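Local coordinates for protein HIRA (Homo sapiens, PDB 5YJE), which acts as a histone chaperone that cooperates with ASF1A to promote replication-independent chromatin assembly and takes part in transcriptional repression, at residues 86-98 / 108-122. Numbering follows the deposited sequence.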
loop_
_atom_site.group_PDB
_atom_site.type_symbol
_atom_site.label_atom_id
_atom_site.label_comp_id
_atom_site.label_asym_id
_atom_site.label_seq_id
_atom_site.Cartn_x
_atom_site.Cartn_y
_atom_site.Cartn_z
ATOM N N LYS B 86 37.364 -13.329 -6.298
ATOM C CA LYS B 86 37.255 -12.685 -4.993
ATOM C C LYS B 86 36.246 -13.443 -4.136
ATOM O O LYS B 86 35.263 -13.990 -4.643
ATOM C CB LYS B 86 36.845 -11.217 -5.134
ATOM N N GLU B 87 36.503 -13.494 -2.832
ATOM C CA GLU B 87 35.751 -14.366 -1.934
ATOM C C GLU B 87 35.394 -13.606 -0.664
ATOM O O GLU B 87 36.278 -13.049 -0.009
ATOM C CB GLU B 87 36.566 -15.628 -1.597
ATOM C CG GLU B 87 35.836 -16.700 -0.781
ATOM C CD GLU B 87 36.057 -16.589 0.746
ATOM O OE1 GLU B 87 35.849 -17.611 1.437
ATOM O OE2 GLU B 87 36.428 -15.499 1.251
ATOM N N TRP B 88 34.113 -13.577 -0.305
ATOM C CA TRP B 88 33.741 -13.101 1.020
ATOM C C TRP B 88 33.013 -14.208 1.777
ATOM O O TRP B 88 32.613 -15.228 1.204
ATOM C CB TRP B 88 32.913 -11.807 0.945
ATOM C CG TRP B 88 31.555 -11.837 0.279
ATOM C CD1 TRP B 88 31.237 -11.361 -0.969
ATOM C CD2 TRP B 88 30.323 -12.302 0.848
ATOM N NE1 TRP B 88 29.894 -11.526 -1.222
ATOM C CE2 TRP B 88 29.309 -12.098 -0.122
ATOM C CE3 TRP B 88 29.975 -12.865 2.080
ATOM C CZ2 TRP B 88 27.975 -12.447 0.106
ATOM C CZ3 TRP B 88 28.652 -13.207 2.307
ATOM C CH2 TRP B 88 27.666 -12.999 1.323
ATOM N N GLU B 89 32.888 -14.037 3.092
ATOM C CA GLU B 89 32.122 -14.999 3.868
ATOM C C GLU B 89 31.524 -14.328 5.098
ATOM O O GLU B 89 31.791 -13.164 5.392
ATOM C CB GLU B 89 32.964 -16.226 4.239
ATOM C CG GLU B 89 34.204 -15.978 5.043
ATOM C CD GLU B 89 35.007 -17.265 5.234
ATOM O OE1 GLU B 89 35.471 -17.821 4.215
ATOM O OE2 GLU B 89 35.155 -17.751 6.387
ATOM N N THR B 90 30.658 -15.071 5.781
ATOM C CA THR B 90 29.908 -14.565 6.918
ATOM C C THR B 90 29.311 -15.777 7.609
ATOM O O THR B 90 29.353 -16.894 7.076
ATOM C CB THR B 90 28.819 -13.540 6.498
ATOM O OG1 THR B 90 28.354 -12.849 7.649
ATOM C CG2 THR B 90 27.584 -14.196 5.838
ATOM N N VAL B 91 28.754 -15.546 8.801
ATOM C CA VAL B 91 28.095 -16.597 9.564
ATOM C C VAL B 91 26.654 -16.196 9.863
ATOM O O VAL B 91 26.305 -15.014 9.950
ATOM C CB VAL B 91 28.837 -16.924 10.876
ATOM C CG1 VAL B 91 30.195 -17.539 10.572
ATOM C CG2 VAL B 91 28.994 -15.689 11.707
ATOM N N LEU B 92 25.818 -17.212 10.030
ATOM C CA LEU B 92 24.431 -17.066 10.423
ATOM C C LEU B 92 24.202 -17.993 11.606
ATOM O O LEU B 92 24.975 -18.923 11.833
ATOM C CB LEU B 92 23.472 -17.405 9.254
ATOM C CG LEU B 92 23.553 -16.314 8.178
ATOM C CD1 LEU B 92 24.537 -16.650 7.089
ATOM C CD2 LEU B 92 22.176 -15.936 7.623
ATOM N N THR B 93 23.149 -17.724 12.374
ATOM C CA THR B 93 22.873 -18.495 13.581
ATOM C C THR B 93 21.820 -19.572 13.374
ATOM O O THR B 93 21.348 -20.143 14.360
ATOM C CB THR B 93 22.447 -17.563 14.741
ATOM O OG1 THR B 93 21.278 -16.814 14.379
ATOM C CG2 THR B 93 23.565 -16.595 15.097
ATOM N N SER B 94 21.419 -19.853 12.128
ATOM C CA SER B 94 20.541 -20.984 11.843
ATOM C C SER B 94 20.944 -21.612 10.517
ATOM O O SER B 94 21.665 -21.012 9.714
ATOM C CB SER B 94 19.048 -20.593 11.828
ATOM O OG SER B 94 18.823 -19.487 10.995
ATOM N N ARG B 95 20.488 -22.846 10.307
ATOM C CA ARG B 95 20.845 -23.569 9.089
ATOM C C ARG B 95 20.299 -22.870 7.846
ATOM O O ARG B 95 19.132 -22.476 7.795
ATOM C CB ARG B 95 20.331 -25.006 9.155
ATOM C CG ARG B 95 20.742 -25.706 10.425
ATOM C CD ARG B 95 21.276 -27.112 10.183
ATOM N NE ARG B 95 20.252 -28.108 9.874
ATOM C CZ ARG B 95 19.325 -28.519 10.732
ATOM N NH1 ARG B 95 18.452 -29.452 10.374
ATOM N NH2 ARG B 95 19.254 -27.983 11.943
ATOM N N ILE B 96 21.159 -22.708 6.850
ATOM C CA ILE B 96 20.761 -22.176 5.553
ATOM C C ILE B 96 20.158 -23.297 4.707
ATOM O O ILE B 96 20.800 -24.326 4.470
ATOM C CB ILE B 96 21.952 -21.521 4.842
ATOM C CG1 ILE B 96 22.480 -20.366 5.701
ATOM C CG2 ILE B 96 21.533 -21.032 3.444
ATOM C CD1 ILE B 96 23.906 -19.944 5.388
ATOM N N LEU B 97 18.915 -23.092 4.257
ATOM C CA LEU B 97 18.158 -24.042 3.449
ATOM C C LEU B 97 18.343 -23.797 1.960
ATOM O O LEU B 97 18.565 -24.745 1.199
ATOM C CB LEU B 97 16.674 -23.973 3.806
ATOM C CG LEU B 97 16.301 -24.466 5.195
ATOM C CD1 LEU B 97 14.794 -24.239 5.524
ATOM C CD2 LEU B 97 16.702 -25.951 5.309
ATOM N N THR B 98 18.261 -22.543 1.511
ATOM C CA THR B 98 18.553 -22.300 0.100
ATOM C C THR B 98 19.131 -20.904 -0.027
ATOM O O THR B 98 19.234 -20.165 0.949
ATOM C CB THR B 98 17.311 -22.499 -0.815
ATOM O OG1 THR B 98 17.683 -22.288 -2.181
ATOM C CG2 THR B 98 16.162 -21.518 -0.505
ATOM N N VAL B 108 19.879 -15.552 1.550
ATOM C CA VAL B 108 19.787 -16.917 2.037
ATOM C C VAL B 108 18.492 -17.045 2.810
ATOM O O VAL B 108 18.070 -16.110 3.502
ATOM C CB VAL B 108 20.994 -17.337 2.925
ATOM C CG1 VAL B 108 22.290 -17.434 2.095
ATOM C CG2 VAL B 108 21.164 -16.397 4.072
ATOM N N ALA B 109 17.863 -18.206 2.690
ATOM C CA ALA B 109 16.722 -18.534 3.521
ATOM C C ALA B 109 17.109 -19.689 4.433
ATOM O O ALA B 109 17.732 -20.664 3.992
ATOM C CB ALA B 109 15.481 -18.866 2.680
ATOM N N CYS B 110 16.723 -19.537 5.699
ATOM C CA CYS B 110 17.134 -20.337 6.833
ATOM C C CYS B 110 15.908 -20.891 7.534
ATOM O O CYS B 110 14.822 -20.296 7.500
ATOM C CB CYS B 110 17.954 -19.506 7.855
ATOM S SG CYS B 110 19.400 -18.651 7.167
ATOM N N GLU B 111 16.128 -22.014 8.225
ATOM C CA GLU B 111 15.147 -22.584 9.142
ATOM C C GLU B 111 14.661 -21.525 10.118
ATOM O O GLU B 111 15.362 -20.528 10.349
ATOM C CB GLU B 111 15.737 -23.761 9.911
ATOM C CG GLU B 111 16.248 -24.892 9.045
ATOM C CD GLU B 111 16.818 -26.023 9.883
ATOM O OE1 GLU B 111 17.543 -25.734 10.866
ATOM O OE2 GLU B 111 16.522 -27.199 9.576
ATOM N N LYS B 112 13.494 -21.758 10.729
ATOM C CA LYS B 112 12.797 -20.741 11.524
ATOM C C LYS B 112 12.342 -19.581 10.635
ATOM O O LYS B 112 12.210 -18.438 11.105
ATOM C CB LYS B 112 13.652 -20.213 12.692
ATOM C CG LYS B 112 13.952 -21.227 13.792
ATOM N N ARG B 113 12.165 -19.882 9.335
ATOM C CA ARG B 113 11.457 -19.032 8.378
ATOM C C ARG B 113 12.118 -17.667 8.237
ATOM O O ARG B 113 11.432 -16.633 8.160
ATOM C CB ARG B 113 9.979 -18.880 8.761
ATOM C CG ARG B 113 9.163 -20.157 8.644
ATOM C CD ARG B 113 8.083 -20.246 9.719
ATOM N NE ARG B 113 7.192 -19.114 9.665
ATOM C CZ ARG B 113 6.597 -18.559 10.722
ATOM N NH1 ARG B 113 6.793 -19.041 11.952
ATOM N NH2 ARG B 113 5.803 -17.502 10.541
ATOM N N MET B 114 13.455 -17.649 8.233
ATOM C CA MET B 114 14.179 -16.385 8.216
ATOM C C MET B 114 14.846 -16.196 6.874
ATOM O O MET B 114 15.367 -17.145 6.298
ATOM C CB MET B 114 15.257 -16.291 9.300
ATOM C CG MET B 114 14.794 -16.410 10.741
ATOM S SD MET B 114 13.499 -15.315 11.340
ATOM C CE MET B 114 13.897 -13.705 10.687
ATOM N N LEU B 115 14.871 -14.960 6.406
ATOM C CA LEU B 115 15.520 -14.618 5.156
ATOM C C LEU B 115 16.505 -13.488 5.417
ATOM O O LEU B 115 16.138 -12.477 6.019
ATOM C CB LEU B 115 14.469 -14.223 4.117
ATOM C CG LEU B 115 14.939 -13.361 2.959
ATOM C CD1 LEU B 115 15.807 -14.168 2.024
ATOM C CD2 LEU B 115 13.736 -12.829 2.253
ATOM N N SER B 116 17.758 -13.661 4.991
ATOM C CA SER B 116 18.782 -12.642 5.196
ATOM C C SER B 116 19.354 -12.202 3.860
ATOM O O SER B 116 19.494 -12.994 2.928
ATOM C CB SER B 116 19.904 -13.132 6.115
ATOM O OG SER B 116 19.403 -13.448 7.410
ATOM N N VAL B 117 19.652 -10.918 3.758
ATOM C CA VAL B 117 20.063 -10.314 2.501
ATOM C C VAL B 117 21.401 -9.612 2.721
ATOM O O VAL B 117 21.541 -8.800 3.648
ATOM C CB VAL B 117 18.980 -9.352 1.967
ATOM C CG1 VAL B 117 19.426 -8.689 0.668
ATOM C CG2 VAL B 117 17.643 -10.115 1.785
ATOM N N PHE B 118 22.375 -9.939 1.872
ATOM C CA PHE B 118 23.759 -9.501 1.954
ATOM C C PHE B 118 24.164 -8.766 0.681
ATOM O O PHE B 118 23.697 -9.077 -0.425
ATOM C CB PHE B 118 24.704 -10.687 2.189
ATOM C CG PHE B 118 24.474 -11.367 3.485
ATOM C CD1 PHE B 118 23.596 -12.431 3.581
ATOM C CD2 PHE B 118 25.102 -10.905 4.639
ATOM C CE1 PHE B 118 23.359 -13.041 4.805
ATOM C CE2 PHE B 118 24.859 -11.493 5.864
ATOM C CZ PHE B 118 23.998 -12.576 5.951
ATOM N N SER B 119 25.042 -7.781 0.854
ATOM C CA SER B 119 25.547 -7.010 -0.269
ATOM C C SER B 119 26.477 -7.860 -1.128
ATOM O O SER B 119 26.855 -8.987 -0.784
ATOM C CB SER B 119 26.301 -5.772 0.214
ATOM O OG SER B 119 27.610 -6.124 0.658
ATOM N N THR B 120 26.869 -7.274 -2.255
ATOM C CA THR B 120 27.712 -7.983 -3.204
ATOM C C THR B 120 29.069 -8.325 -2.604
ATOM O O THR B 120 29.656 -9.362 -2.941
ATOM C CB THR B 120 27.844 -7.147 -4.477
ATOM O OG1 THR B 120 28.911 -7.657 -5.281
ATOM C CG2 THR B 120 28.069 -5.670 -4.141
ATOM N N CYS B 121 29.569 -7.506 -1.679
ATOM C CA CYS B 121 30.806 -7.834 -0.979
ATOM C C CYS B 121 30.568 -8.223 0.487
ATOM O O CYS B 121 31.464 -8.064 1.326
ATOM C CB CYS B 121 31.802 -6.677 -1.095
ATOM S SG CYS B 121 31.341 -5.233 -0.166
ATOM N N GLY B 122 29.369 -8.722 0.812
ATOM C CA GLY B 122 29.175 -9.566 1.977
ATOM C C GLY B 122 28.558 -8.934 3.198
ATOM O O GLY B 122 28.463 -9.606 4.234
#
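A classic beta bulge, in which Leu97 and Thr98 both face Ala109, starts the second of the four successive four-stranded antiparallel sheets in this C-terminal part of HIRA; strand 86-92 ends the first and packs face to face, roughly antiparallel, against strand 114-119 of the second. At the bulge Ala109 O takes two N-H groups, Leu97 N at 2.7 Å, in the carbonyl plane, and Thr98 N at 3.2 Å, while Ala109 N returns a hydrogen bond to Thr98 O. Glu111 N donates a hydrogen bond to Arg95 O at 3.1 Å. The Arg95 side chain, bent at chi2 and chi3, sets a guanidinium face against the Glu111 carboxylate, their planes 71° apart: the NH2 to OE1 salt bridge (3.0 Å) rests on charge, without an aimed N-H.

Between the sheets the residues are mostly apolar. Leu92, its CG anti to the carbonyl carbon (chi1 -70°), brings CD2 within 3.7 Å of Val108 CG2 and near the edge of the Phe118 ring, whose face receives Thr90 CG2 in a CH-pi contact. Ile96 CG1 touches Cys110 SG, a small, weakly polar group suited to this buried spot. Trp88 lays its indole over the Ser119 to Gly122 type I turn, where Gly122, with positive phi and no side chain, lies beneath the ring. At the indole edge NE1 makes a weak hydrogen bond to Thr120 O (2.8 Å, 122° at the hydrogen). An alanine here is likely to take away the indole cover over Gly122, leaving Thr120 O without that donor and a gap beside Phe118 CB.

Strand 74-83 pairs with strand 86-92 and touches Val108 through Leu79, whereas strand 135-141 of the following sheet covers Thr98 and Ala109; Glu315 of the second subunit binds Ser119 OG.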